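Local coordinates for protein cucumber stellacyanin (Cucumis sativus, PDB 1JER) that binds a single type 1 copper ion and probably carries electrons, as expected of a plant cupredoxin of the phytocyanin family, at residues 48-53 with 87-92; 12-17 with 98-103. All coordinates share one frame; numbering follows the deposited sequence.

Contact 1 (48-53 with 87-92). With CU (copper (II) ion), chain B.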
loop_
_atom_site.group_PDB
_atom_site.type_symbol
_atom_site.label_atom_id
_atom_site.label_comp_id
_atom_site.label_asym_id
_atom_site.label_seq_id
_atom_site.Cartn_x
_atom_site.Cartn_y
_atom_site.Cartn_z
ATOM N N ASN A 48 -9.237 -2.766 12.288
ATOM C CA ASN A 48 -8.039 -2.063 11.816
ATOM C C ASN A 48 -7.029 -3.160 11.420
ATOM O O ASN A 48 -7.400 -4.353 11.482
ATOM C CB ASN A 48 -7.468 -1.117 12.842
ATOM C CG ASN A 48 -7.139 -1.787 14.162
ATOM O OD1 ASN A 48 -7.248 -1.163 15.234
ATOM N ND2 ASN A 48 -6.797 -3.028 14.134
ATOM N N VAL A 49 -5.866 -2.725 10.975
ATOM C CA VAL A 49 -4.828 -3.679 10.583
ATOM C C VAL A 49 -3.498 -3.193 11.179
ATOM O O VAL A 49 -3.104 -2.067 10.936
ATOM C CB VAL A 49 -4.643 -3.700 9.046
ATOM C CG1 VAL A 49 -3.549 -4.778 8.763
ATOM C CG2 VAL A 49 -5.944 -4.132 8.373
ATOM N N HIS A 50 -2.884 -4.079 11.964
ATOM C CA HIS A 50 -1.608 -3.730 12.588
ATOM C C HIS A 50 -0.626 -4.860 12.401
ATOM O O HIS A 50 -0.927 -6.034 12.574
ATOM C CB HIS A 50 -1.873 -3.511 14.105
ATOM C CG HIS A 50 -0.657 -3.304 14.930
ATOM N ND1 HIS A 50 0.162 -2.209 14.835
ATOM C CD2 HIS A 50 -0.124 -4.069 15.932
ATOM C CE1 HIS A 50 1.163 -2.305 15.695
ATOM N NE2 HIS A 50 1.010 -3.425 16.372
ATOM N N GLU A 51 0.608 -4.522 11.981
ATOM C CA GLU A 51 1.591 -5.607 11.832
ATOM C C GLU A 51 2.329 -5.822 13.128
ATOM O O GLU A 51 2.633 -4.846 13.849
ATOM C CB GLU A 51 2.560 -5.200 10.693
ATOM C CG GLU A 51 3.603 -6.317 10.506
ATOM C CD GLU A 51 4.575 -6.012 9.379
ATOM O OE1 GLU A 51 4.541 -4.939 8.776
ATOM O OE2 GLU A 51 5.407 -6.904 9.095
ATOM N N MET A 52 2.566 -7.027 13.598
ATOM C CA MET A 52 3.289 -7.255 14.845
ATOM C C MET A 52 4.743 -7.725 14.494
ATOM O O MET A 52 4.932 -8.362 13.474
ATOM C CB MET A 52 2.707 -8.444 15.595
ATOM C CG MET A 52 1.218 -8.624 15.510
ATOM S SD MET A 52 0.496 -8.342 17.156
ATOM C CE MET A 52 0.665 -6.552 17.207
ATOM N N GLU A 53 5.628 -7.484 15.435
ATOM C CA GLU A 53 7.032 -7.829 15.279
ATOM C C GLU A 53 7.337 -9.304 15.477
ATOM O O GLU A 53 8.115 -9.885 14.704
ATOM C CB GLU A 53 7.862 -6.999 16.268
ATOM C CG GLU A 53 7.102 -6.011 17.101
ATOM C CD GLU A 53 5.851 -6.464 17.785
ATOM O OE1 GLU A 53 5.889 -7.104 18.856
ATOM O OE2 GLU A 53 4.742 -6.091 17.305
ATOM N N TYR A 87 3.157 -10.948 10.493
ATOM C CA TYR A 87 2.001 -11.213 11.387
ATOM C C TYR A 87 1.119 -9.954 11.388
ATOM O O TYR A 87 1.607 -8.857 11.689
ATOM C CB TYR A 87 2.630 -11.281 12.833
ATOM C CG TYR A 87 3.566 -12.480 12.929
ATOM C CD1 TYR A 87 3.066 -13.762 12.850
ATOM C CD2 TYR A 87 4.933 -12.285 13.038
ATOM C CE1 TYR A 87 3.914 -14.869 12.919
ATOM C CE2 TYR A 87 5.790 -13.382 13.118
ATOM C CZ TYR A 87 5.262 -14.647 13.060
ATOM O OH TYR A 87 6.117 -15.742 13.120
ATOM N N PHE A 88 -0.161 -10.125 11.123
ATOM C CA PHE A 88 -1.039 -8.905 11.127
ATOM C C PHE A 88 -2.245 -9.241 12.022
ATOM O O PHE A 88 -2.751 -10.365 11.997
ATOM C CB PHE A 88 -1.574 -8.692 9.714
ATOM C CG PHE A 88 -0.487 -8.390 8.693
ATOM C CD1 PHE A 88 -0.050 -7.102 8.506
ATOM C CD2 PHE A 88 0.067 -9.463 7.967
ATOM C CE1 PHE A 88 0.977 -6.822 7.605
ATOM C CE2 PHE A 88 1.103 -9.166 7.094
ATOM C CZ PHE A 88 1.516 -7.878 6.893
ATOM N N VAL A 89 -2.732 -8.217 12.728
ATOM C CA VAL A 89 -3.907 -8.513 13.575
ATOM C C VAL A 89 -4.833 -7.280 13.515
ATOM O O VAL A 89 -4.445 -6.229 13.057
ATOM C CB VAL A 89 -3.477 -8.657 15.054
ATOM C CG1 VAL A 89 -2.521 -9.844 15.211
ATOM C CG2 VAL A 89 -2.763 -7.389 15.517
ATOM N N CYS A 90 -6.020 -7.502 14.053
ATOM C CA CYS A 90 -6.932 -6.378 14.309
ATOM C C CYS A 90 -6.861 -6.143 15.842
ATOM O O CYS A 90 -6.927 -7.125 16.595
ATOM C CB CYS A 90 -8.388 -6.853 13.999
ATOM S SG CYS A 90 -9.524 -5.472 14.457
ATOM N N THR A 91 -6.627 -4.909 16.247
ATOM C CA THR A 91 -6.409 -4.632 17.673
ATOM C C THR A 91 -7.680 -4.158 18.349
ATOM O O THR A 91 -7.669 -3.758 19.505
ATOM C CB THR A 91 -5.294 -3.609 17.904
ATOM O OG1 THR A 91 -5.644 -2.346 17.374
ATOM C CG2 THR A 91 -3.993 -4.038 17.221
ATOM N N VAL A 92 -8.809 -4.226 17.636
ATOM C CA VAL A 92 -10.073 -3.783 18.299
ATOM C C VAL A 92 -10.551 -4.849 19.235
ATOM O O VAL A 92 -10.696 -6.011 18.900
ATOM C CB VAL A 92 -11.126 -3.482 17.238
ATOM C CG1 VAL A 92 -12.523 -3.357 17.825
ATOM C CG2 VAL A 92 -10.753 -2.305 16.380
HETATM CU CU CU B . -11.528 -6.260 14.127
HETATM O O HOH W 1 5.512 -9.025 11.073
#
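Cys90 SG accepts the backbone N-H of Asn48 at 3.5 Å (N to SG) while it binds the copper ion at 2.2 Å. A second backbone N-H, that of Val92, two residues on in the same loop, reaches the same sulfur at 3.5 Å (N to SG), so two long but fairly straight N-H···S bonds grip the thiolate beside its bond to the metal. The sulfur swings to the side away from its own amide N (chi1 176°) and, on the first residue past strand 84-89, is turned to the copper, where His47, His95 and Gln100 complete the site. Cysteine suits this place because its soft, polarisable sulfur can serve the metal and both amides at once.

Beyond the site, residues 50-52 run antiparallel to 87-89. His50 and Val89 form a hydrogen-bonded pair: His50 N to Val89 O is 2.9 Å, and Val89 N returns to His50 O, lying in the plane of that carbonyl. Glu51 and Phe88 are the non-hydrogen-bonded pair next to it, and the CB and CG of the extended glutamate lie obliquely against CE1 of the phenylalanine ring. On the face that carries His50 and Val89, Met52 bends so that SD meets Val89 CG2 at 3.8 Å, the two side chains crossing at about a right angle; an unbranched thioether can fold in this way. At the far end a water accepts the N-H of Tyr87, and its O lies 2.9 Å from Glu51 OE2 and close to Met52 O.

The two amides would probably draw electron density from the thiolate and so temper its donation to copper, an arrangement familiar from other blue copper proteins.

Contact 2 (12-17 with 98-103). With CU (copper (II) ion), chain B.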
loop_
_atom_site.group_PDB
_atom_site.type_symbol
_atom_site.label_atom_id
_atom_site.label_comp_id
_atom_site.label_asym_id
_atom_site.label_seq_id
_atom_site.Cartn_x
_atom_site.Cartn_y
_atom_site.Cartn_z
ATOM N N THR A 12 -14.681 -12.779 1.554
ATOM C CA THR A 12 -15.080 -12.535 2.952
ATOM C C THR A 12 -14.469 -11.297 3.510
ATOM O O THR A 12 -15.032 -10.565 4.356
ATOM C CB THR A 12 -14.728 -13.746 3.821
ATOM O OG1 THR A 12 -15.455 -14.874 3.344
ATOM C CG2 THR A 12 -15.070 -13.490 5.273
ATOM N N GLY A 13 -13.244 -10.961 3.016
ATOM C CA GLY A 13 -12.655 -9.737 3.552
ATOM C C GLY A 13 -12.098 -9.967 4.939
ATOM O O GLY A 13 -11.873 -11.098 5.361
ATOM N N TRP A 14 -11.843 -8.866 5.646
ATOM C CA TRP A 14 -11.179 -8.915 6.952
ATOM C C TRP A 14 -12.248 -8.689 8.043
ATOM O O TRP A 14 -12.782 -7.587 8.123
ATOM C CB TRP A 14 -10.212 -7.725 6.981
ATOM C CG TRP A 14 -9.270 -7.606 8.126
ATOM C CD1 TRP A 14 -9.087 -6.410 8.820
ATOM C CD2 TRP A 14 -8.358 -8.532 8.702
ATOM N NE1 TRP A 14 -8.135 -6.600 9.799
ATOM C CE2 TRP A 14 -7.668 -7.877 9.756
ATOM C CE3 TRP A 14 -8.055 -9.887 8.464
ATOM C CZ2 TRP A 14 -6.706 -8.475 10.549
ATOM C CZ3 TRP A 14 -7.078 -10.486 9.273
ATOM C CH2 TRP A 14 -6.413 -9.807 10.295
ATOM N N SER A 15 -12.584 -9.734 8.772
ATOM C CA SER A 15 -13.614 -9.542 9.842
ATOM C C SER A 15 -13.382 -10.600 10.882
ATOM O O SER A 15 -12.430 -11.417 10.761
ATOM C CB SER A 15 -15.023 -9.561 9.290
ATOM O OG SER A 15 -15.354 -10.782 8.675
ATOM N N VAL A 16 -14.178 -10.640 11.934
ATOM C CA VAL A 16 -13.983 -11.740 12.897
ATOM C C VAL A 16 -14.661 -12.977 12.329
ATOM O O VAL A 16 -15.854 -12.987 12.042
ATOM C CB VAL A 16 -14.731 -11.354 14.225
ATOM C CG1 VAL A 16 -14.587 -12.495 15.211
ATOM C CG2 VAL A 16 -14.051 -10.085 14.754
ATOM N N PRO A 17 -13.905 -14.053 12.158
ATOM C CA PRO A 17 -14.437 -15.203 11.431
ATOM C C PRO A 17 -15.292 -16.110 12.332
ATOM O O PRO A 17 -15.199 -16.026 13.552
ATOM C CB PRO A 17 -13.149 -15.970 11.058
ATOM C CG PRO A 17 -12.253 -15.721 12.242
ATOM C CD PRO A 17 -12.528 -14.290 12.669
ATOM N N ASN A 98 -10.329 -13.791 18.963
ATOM C CA ASN A 98 -11.396 -14.491 18.291
ATOM C C ASN A 98 -11.025 -14.896 16.885
ATOM O O ASN A 98 -11.811 -15.386 16.082
ATOM C CB ASN A 98 -12.693 -13.667 18.344
ATOM C CG ASN A 98 -13.325 -13.847 19.747
ATOM O OD1 ASN A 98 -13.622 -12.880 20.420
ATOM N ND2 ASN A 98 -13.447 -15.102 20.151
ATOM N N GLY A 99 -9.709 -14.777 16.555
ATOM C CA GLY A 99 -9.280 -15.303 15.247
ATOM C C GLY A 99 -9.035 -14.306 14.165
ATOM O O GLY A 99 -8.750 -14.677 12.986
ATOM N N GLN A 100 -9.173 -13.009 14.431
ATOM C CA GLN A 100 -8.926 -12.034 13.362
ATOM C C GLN A 100 -7.425 -11.680 13.405
ATOM O O GLN A 100 -7.019 -10.641 13.898
ATOM C CB GLN A 100 -9.747 -10.766 13.468
ATOM C CG GLN A 100 -9.676 -9.878 12.254
ATOM C CD GLN A 100 -10.592 -8.670 12.318
ATOM O OE1 GLN A 100 -11.070 -8.294 13.396
ATOM N NE2 GLN A 100 -10.881 -8.078 11.176
ATOM N N LYS A 101 -6.653 -12.619 12.870
ATOM C CA LYS A 101 -5.168 -12.412 12.856
ATOM C C LYS A 101 -4.661 -13.317 11.699
ATOM O O LYS A 101 -5.344 -14.273 11.314
ATOM C CB LYS A 101 -4.618 -12.965 14.191
ATOM C CG LYS A 101 -4.964 -14.431 14.410
ATOM C CD LYS A 101 -4.815 -14.826 15.870
ATOM C CE LYS A 101 -3.493 -14.392 16.460
ATOM N NZ LYS A 101 -3.250 -15.064 17.806
ATOM N N LEU A 102 -3.554 -12.913 11.115
ATOM C CA LEU A 102 -3.100 -13.611 9.874
ATOM C C LEU A 102 -1.563 -13.652 9.918
ATOM O O LEU A 102 -0.908 -12.695 10.247
ATOM C CB LEU A 102 -3.538 -12.675 8.707
ATOM C CG LEU A 102 -2.869 -13.059 7.356
ATOM C CD1 LEU A 102 -3.624 -14.234 6.750
ATOM C CD2 LEU A 102 -2.972 -11.849 6.403
ATOM N N SER A 103 -1.011 -14.846 9.685
ATOM C CA SER A 103 0.455 -14.948 9.618
ATOM C C SER A 103 0.791 -15.550 8.253
ATOM O O SER A 103 0.167 -16.502 7.801
ATOM C CB SER A 103 1.000 -15.861 10.723
ATOM O OG SER A 103 0.549 -17.145 10.554
HETATM CU CU CU B . -11.528 -6.260 14.127
#
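Gln100 lays its side chain across the indole of Trp14 on its way to the copper ion, in a cupredoxin site where this amide takes the axial position that methionine holds in many relatives. Its CG sits over the six-membered ring, 3.6 Å from the centroid and only 9° off the normal, a clear CH-pi contact. Farther along, NE2 rests over the same indole system, 3.4 Å from Trp14 CD1, with the amide and ring planes about 50° apart. The chain runs extended from a CG anti to the backbone N (chi1 -170°), which carries OE1 past the ring to the metal. Glutamine fits because it is long enough to span this distance and ends in a carbonyl oxygen. Trp14, broad and flat, also offers NE1 to Asn48 O, a bond that, with the packing round the ring, restrains its rotation. An alanine here is likely to leave the Gln100 chain without its platform and Asn48 O without that donor, giving the ligand more freedom to turn. Val16 borders the other end of the amide, CG2 lying 3.7 Å from Gln100 OE1, and Pro17 CG packs on Gly99 O. Gln100 OE1 itself stands 2.2 Å from the copper ion.

From the N terminus the chain passes strand 5-7 and enters the loop that holds 12-17, the first half of contact 2. It then runs through helix 22-28 and strand 37-40 to 48-53, which opens contact 1. That contact closes when the chain comes back through strand 84-89, and the larger loop closes only at 98-103, so contact 1 is nested inside contact 2. Strand 84-89 lies between 50-52 and 101-107 in one sheet, where Phe88 and Leu102 share a backbone hydrogen bond. The copper ion joins the two contacts through one ligand from each, in 87-92 and in 98-103, the segments against which strand 50-52 and the loop 12-17 pack.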